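Local coordinates for enoyl-CoA hydratase (Mycobacterium avium subsp. paratuberculosis, PDB 4LK5), which probably catalyses the hydration of enoyl-CoA thioesters, as a member of the crotonase-like enoyl-CoA hydratase/isomerase family, at residues D69-A74 and N119-A124; A134-P139 and E158-M163. All blocks are in the same frame, centred on the assembly; numbering follows the deposited sequence.

Interaction 1 (D69-A74 and N119-A124); sequences DAMEYA and NRLVRA
R120 reaches from helix 113-127 to two acids one turn apart on helix 61-76, while A124, one turn further along, packs against M71 and E72. The two short helical segments run in nearly the same direction, 28° apart, with axes 8.6 Å apart at closest approach. The arginine chain is extended to CD and then turns at chi3 (89°), which swings the guanidinium across to the acids. R120 NH2 donates to D69 OD1 at 2.6 Å, and that oxygen is met almost head-on. A second bond from R120 NH2, 2.8 Å long, goes to E72 OE1 and lies within the guanidinium plane but comes down on the carboxylate from above its own plane. NH1 adds a weak bond to D69 OD1 and a salt bridge to E117 of its own helix. Next to these charges A124 CB sits 3.5 Å from M71 CB and 4.0 Å from E72 CG, and L121 CD1 meets M71 CG. The selenium end of M71 turns away, toward V48, V83 and I85 of the sheet. R120 thus balances three carboxylates, a cluster that would probably keep D69 and E72 ionised and limit rotation of the guanidinium beside an apolar helix-helix seam.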
loop_
_atom_site.group_PDB
_atom_site.type_symbol
_atom_site.label_atom_id
_atom_site.label_comp_id
_atom_site.label_asym_id
_atom_site.label_seq_id
_atom_site.Cartn_x
_atom_site.Cartn_y
_atom_site.Cartn_z
ATOM N N ASP C 69 5.545 -28.160 7.831
ATOM C CA ASP C 69 6.549 -28.809 8.732
ATOM C C ASP C 69 7.965 -28.438 8.329
ATOM O O ASP C 69 8.818 -28.083 9.150
ATOM C CB ASP C 69 6.415 -30.355 8.713
ATOM C CG ASP C 69 5.142 -30.882 9.440
ATOM O OD1 ASP C 69 4.489 -30.140 10.195
ATOM O OD2 ASP C 69 4.797 -32.064 9.265
ATOM N N ALA C 70 8.212 -28.544 7.036
ATOM C CA ALA C 70 9.458 -28.100 6.431
ATOM C C ALA C 70 9.806 -26.610 6.725
ATOM O O ALA C 70 10.985 -26.267 7.020
ATOM C CB ALA C 70 9.374 -28.336 4.923
HETATM N N MSE C 71 8.813 -25.716 6.649
HETATM C CA MSE C 71 9.112 -24.310 6.957
HETATM C C MSE C 71 9.445 -24.182 8.435
HETATM O O MSE C 71 10.408 -23.518 8.807
HETATM C CB MSE C 71 7.986 -23.362 6.572
HETATM C CG MSE C 71 7.739 -23.375 5.083
HETATM SE SE MSE C 71 9.309 -22.671 4.145
HETATM C CE MSE C 71 8.814 -23.394 2.407
ATOM N N GLU C 72 8.683 -24.844 9.301
ATOM C CA GLU C 72 9.043 -24.827 10.726
ATOM C C GLU C 72 10.445 -25.427 10.976
ATOM O O GLU C 72 11.268 -24.805 11.666
ATOM C CB GLU C 72 7.986 -25.518 11.573
ATOM C CG GLU C 72 6.682 -24.740 11.646
ATOM C CD GLU C 72 5.669 -25.434 12.526
ATOM O OE1 GLU C 72 5.759 -26.674 12.656
ATOM O OE2 GLU C 72 4.784 -24.752 13.079
ATOM N N TYR C 73 10.736 -26.591 10.382
ATOM C CA TYR C 73 12.070 -27.198 10.518
ATOM C C TYR C 73 13.203 -26.229 10.153
ATOM O O TYR C 73 14.215 -26.134 10.844
ATOM C CB TYR C 73 12.212 -28.450 9.647
ATOM C CG TYR C 73 13.604 -28.966 9.713
ATOM C CD1 TYR C 73 14.091 -29.529 10.907
ATOM C CD2 TYR C 73 14.472 -28.835 8.631
ATOM C CE1 TYR C 73 15.395 -29.975 11.006
ATOM C CE2 TYR C 73 15.781 -29.292 8.711
ATOM C CZ TYR C 73 16.241 -29.855 9.901
ATOM O OH TYR C 73 17.547 -30.297 9.997
ATOM N N ALA C 74 13.011 -25.507 9.060
ATOM C CA ALA C 74 14.027 -24.624 8.530
ATOM C C ALA C 74 14.350 -23.415 9.413
ATOM O O ALA C 74 15.386 -22.769 9.213
ATOM C CB ALA C 74 13.607 -24.166 7.150
ATOM N N ASN C 119 -2.885 -22.060 7.441
ATOM C CA ASN C 119 -2.521 -20.996 8.365
ATOM C C ASN C 119 -1.159 -21.289 8.976
ATOM O O ASN C 119 -0.300 -20.422 8.999
ATOM C CB ASN C 119 -3.626 -20.765 9.416
ATOM C CG ASN C 119 -4.898 -20.150 8.807
ATOM O OD1 ASN C 119 -4.952 -19.841 7.611
ATOM N ND2 ASN C 119 -5.920 -19.966 9.623
ATOM N N ARG C 120 -0.946 -22.521 9.421
ATOM C CA ARG C 120 0.353 -22.927 9.944
ATOM C C ARG C 120 1.435 -22.630 8.937
ATOM O O ARG C 120 2.455 -22.072 9.272
ATOM C CB ARG C 120 0.406 -24.435 10.237
ATOM C CG ARG C 120 0.407 -24.849 11.693
ATOM C CD ARG C 120 0.419 -26.383 11.832
ATOM N NE ARG C 120 1.799 -26.813 11.850
ATOM C CZ ARG C 120 2.360 -27.759 11.103
ATOM N NH1 ARG C 120 1.670 -28.540 10.241
ATOM N NH2 ARG C 120 3.666 -27.933 11.280
ATOM N N LEU C 121 1.222 -23.048 7.704
ATOM C CA LEU C 121 2.219 -22.847 6.658
ATOM C C LEU C 121 2.569 -21.355 6.546
ATOM O O LEU C 121 3.734 -20.961 6.718
ATOM C CB LEU C 121 1.710 -23.396 5.330
ATOM C CG LEU C 121 2.363 -22.958 4.014
ATOM C CD1 LEU C 121 3.853 -22.799 4.120
ATOM C CD2 LEU C 121 2.014 -23.988 2.953
ATOM N N VAL C 122 1.539 -20.545 6.325
ATOM C CA VAL C 122 1.702 -19.116 6.151
ATOM C C VAL C 122 2.440 -18.463 7.318
ATOM O O VAL C 122 3.405 -17.699 7.104
ATOM C CB VAL C 122 0.336 -18.454 5.843
ATOM C CG1 VAL C 122 0.389 -16.995 6.089
ATOM C CG2 VAL C 122 -0.027 -18.701 4.393
ATOM N N ARG C 123 2.051 -18.790 8.541
ATOM C CA ARG C 123 2.792 -18.278 9.711
ATOM C C ARG C 123 4.215 -18.737 9.721
ATOM O O ARG C 123 5.066 -18.029 10.231
ATOM C CB ARG C 123 2.218 -18.755 11.042
ATOM C CG ARG C 123 0.852 -18.193 11.335
ATOM C CD ARG C 123 0.461 -18.325 12.780
ATOM N NE ARG C 123 -0.979 -18.121 12.854
ATOM C CZ ARG C 123 -1.906 -19.085 12.849
ATOM N NH1 ARG C 123 -1.586 -20.365 12.813
ATOM N NH2 ARG C 123 -3.194 -18.749 12.907
ATOM N N ALA C 124 4.478 -19.938 9.215
ATOM C CA ALA C 124 5.840 -20.486 9.298
ATOM C C ALA C 124 6.718 -19.688 8.369
ATOM O O ALA C 124 7.834 -19.352 8.722
ATOM C CB ALA C 124 5.880 -21.959 8.943
#

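Interaction 2 (A134-P139 and E158-M163); sequences AVVQGP and ENAFFM
Apolar side chains and backbone carbonyls make this buried contact, where the chain leaving the end of strand 132-136 passes the segment that leads into strand 161-163. It lies at the join between the six-stranded sheet of the crotonase-like fold, in which V136 pairs with L155 and S157, and the small three-stranded sheet that holds strands 139-141 and 161-163 side by side. P139 and F161 bury the most surface. The CA-CB side of P139 lies over one face of the F161 ring: its CA stands above the ring centre, and P139 CB is 4.1 Å from the centroid of the F161 ring, an off-centre CH-pi contact 30° off the normal. P139 CB also comes within 3.6 Å of F161 CZ. With chi1 at 66°, F161 CG is wedged between its backbone N and carbonyl carbon, and the ring is carried back toward the proline. V136 forms a second apolar patch. V136 CG1, anti to the backbone N, reaches F162 CZ at 3.8 Å and A160 CB at 3.9 Å. Next to these patches the backbones come close at G138 and A160, whose CA atoms are 3.8 Å apart. The G138 carbonyl oxygen receives a CA-H...O contact from A160 CA, 3.3 Å long and bent to 128° at the hydrogen. Outside the pair, F161 touches R199 and F162 touches V211. Cohesion between the two segments therefore rests on ring packing, methyl contacts and a weak C-H donor rather than on conventional polar bonds.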
loop_
_atom_site.group_PDB
_atom_site.type_symbol
_atom_site.label_atom_id
_atom_site.label_comp_id
_atom_site.label_asym_id
_atom_site.label_seq_id
_atom_site.Cartn_x
_atom_site.Cartn_y
_atom_site.Cartn_z
ATOM N N ALA C 134 10.090 -17.144 -3.442
ATOM C CA ALA C 134 9.116 -17.807 -4.280
ATOM C C ALA C 134 9.482 -17.723 -5.753
ATOM O O ALA C 134 9.675 -16.655 -6.310
ATOM C CB ALA C 134 7.729 -17.230 -4.066
ATOM N N VAL C 135 9.515 -18.880 -6.382
ATOM C CA VAL C 135 10.019 -19.052 -7.718
ATOM C C VAL C 135 8.854 -19.450 -8.589
ATOM O O VAL C 135 8.466 -20.593 -8.596
ATOM C CB VAL C 135 11.051 -20.200 -7.736
ATOM C CG1 VAL C 135 11.533 -20.453 -9.158
ATOM C CG2 VAL C 135 12.210 -19.882 -6.813
ATOM N N VAL C 136 8.308 -18.509 -9.332
ATOM C CA VAL C 136 7.027 -18.706 -9.975
ATOM C C VAL C 136 7.237 -18.841 -11.497
ATOM O O VAL C 136 7.388 -17.838 -12.166
ATOM C CB VAL C 136 6.087 -17.546 -9.565
ATOM C CG1 VAL C 136 4.683 -17.741 -10.100
ATOM C CG2 VAL C 136 6.009 -17.451 -8.045
ATOM N N GLN C 137 7.286 -20.076 -12.023
ATOM C CA GLN C 137 7.609 -20.280 -13.464
ATOM C C GLN C 137 6.345 -20.304 -14.286
ATOM O O GLN C 137 6.409 -20.110 -15.483
ATOM C CB GLN C 137 8.430 -21.556 -13.825
ATOM C CG GLN C 137 9.072 -22.374 -12.713
ATOM C CD GLN C 137 8.048 -23.190 -11.939
ATOM O OE1 GLN C 137 7.074 -23.745 -12.502
ATOM N NE2 GLN C 137 8.248 -23.242 -10.610
ATOM N N GLY C 138 5.201 -20.548 -13.655
ATOM C CA GLY C 138 3.954 -20.568 -14.397
ATOM C C GLY C 138 2.761 -20.128 -13.588
ATOM O O GLY C 138 2.868 -19.212 -12.809
ATOM N N PRO C 139 1.599 -20.770 -13.788
ATOM C CA PRO C 139 0.401 -20.344 -13.042
ATOM C C PRO C 139 0.524 -20.440 -11.525
ATOM O O PRO C 139 1.155 -21.373 -10.993
ATOM C CB PRO C 139 -0.689 -21.284 -13.562
ATOM C CG PRO C 139 -0.228 -21.690 -14.928
ATOM C CD PRO C 139 1.277 -21.711 -14.883
ATOM N N GLU C 158 8.107 -14.535 -17.341
ATOM C CA GLU C 158 7.114 -13.895 -18.190
ATOM C C GLU C 158 5.942 -14.843 -18.480
ATOM O O GLU C 158 4.852 -14.378 -18.771
ATOM C CB GLU C 158 7.740 -13.325 -19.471
ATOM C CG GLU C 158 8.535 -12.070 -19.150
ATOM C CD GLU C 158 8.854 -11.200 -20.344
ATOM O OE1 GLU C 158 9.467 -11.720 -21.301
ATOM O OE2 GLU C 158 8.516 -9.988 -20.286
ATOM N N ASN C 159 6.159 -16.154 -18.359
ATOM C CA ASN C 159 5.068 -17.148 -18.500
ATOM C C ASN C 159 4.076 -17.199 -17.340
ATOM O O ASN C 159 2.948 -17.650 -17.504
ATOM C CB ASN C 159 5.638 -18.563 -18.694
ATOM C CG ASN C 159 6.201 -18.782 -20.095
ATOM O OD1 ASN C 159 6.035 -17.946 -20.994
ATOM N ND2 ASN C 159 6.877 -19.921 -20.286
ATOM N N ALA C 160 4.506 -16.744 -16.172
ATOM C CA ALA C 160 3.693 -16.798 -14.968
ATOM C C ALA C 160 2.505 -15.883 -15.000
ATOM O O ALA C 160 2.514 -14.866 -15.663
ATOM C CB ALA C 160 4.542 -16.460 -13.763
ATOM N N PHE C 161 1.476 -16.266 -14.259
ATOM C CA PHE C 161 0.403 -15.353 -13.896
ATOM C C PHE C 161 -0.168 -15.689 -12.526
ATOM O O PHE C 161 0.018 -16.789 -12.007
ATOM C CB PHE C 161 -0.714 -15.315 -14.938
ATOM C CG PHE C 161 -1.481 -16.616 -15.080
ATOM C CD1 PHE C 161 -2.512 -16.953 -14.172
ATOM C CD2 PHE C 161 -1.185 -17.510 -16.123
ATOM C CE1 PHE C 161 -3.223 -18.142 -14.294
ATOM C CE2 PHE C 161 -1.900 -18.689 -16.248
ATOM C CZ PHE C 161 -2.918 -19.008 -15.333
ATOM N N PHE C 162 -0.890 -14.719 -11.972
ATOM C CA PHE C 162 -1.463 -14.823 -10.670
ATOM C C PHE C 162 -2.977 -14.706 -10.721
ATOM O O PHE C 162 -3.538 -13.900 -11.457
ATOM C CB PHE C 162 -0.855 -13.744 -9.771
ATOM C CG PHE C 162 0.624 -13.892 -9.600
ATOM C CD1 PHE C 162 1.508 -13.446 -10.595
ATOM C CD2 PHE C 162 1.143 -14.518 -8.493
ATOM C CE1 PHE C 162 2.884 -13.597 -10.447
ATOM C CE2 PHE C 162 2.515 -14.684 -8.350
ATOM C CZ PHE C 162 3.384 -14.231 -9.331
HETATM N N MSE C 163 -3.652 -15.533 -9.940
HETATM C CA MSE C 163 -5.091 -15.404 -9.873
HETATM C C MSE C 163 -5.667 -15.900 -8.577
HETATM O O MSE C 163 -5.567 -17.083 -8.238
HETATM C CB MSE C 163 -5.745 -16.159 -11.015
HETATM C CG MSE C 163 -7.233 -15.898 -10.848
HETATM SE SE MSE C 163 -8.121 -16.395 -12.499
HETATM C CE MSE C 163 -7.556 -18.283 -12.391
#

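How the interactions relate
From the N terminus, helix 61-76 comes first; the chain then runs through strand 82-87 and an unmodelled stretch, 99-111, before helix 113-127 returns to close interaction 1 across 44 intervening residues. Strand 132-136 follows that helix directly and opens interaction 2, which closes across 18 intervening residues, among them helix 143-150 and strand 153-157. The two loops are therefore in series, neither nested nor crossed. Their centres lie 22 Å apart on opposite sides of the chain's centre, and their nearest atoms are about 9 Å from each other. Interaction 1 joins two helices beside the six-stranded sheet; interaction 2 links that sheet to the three-stranded one.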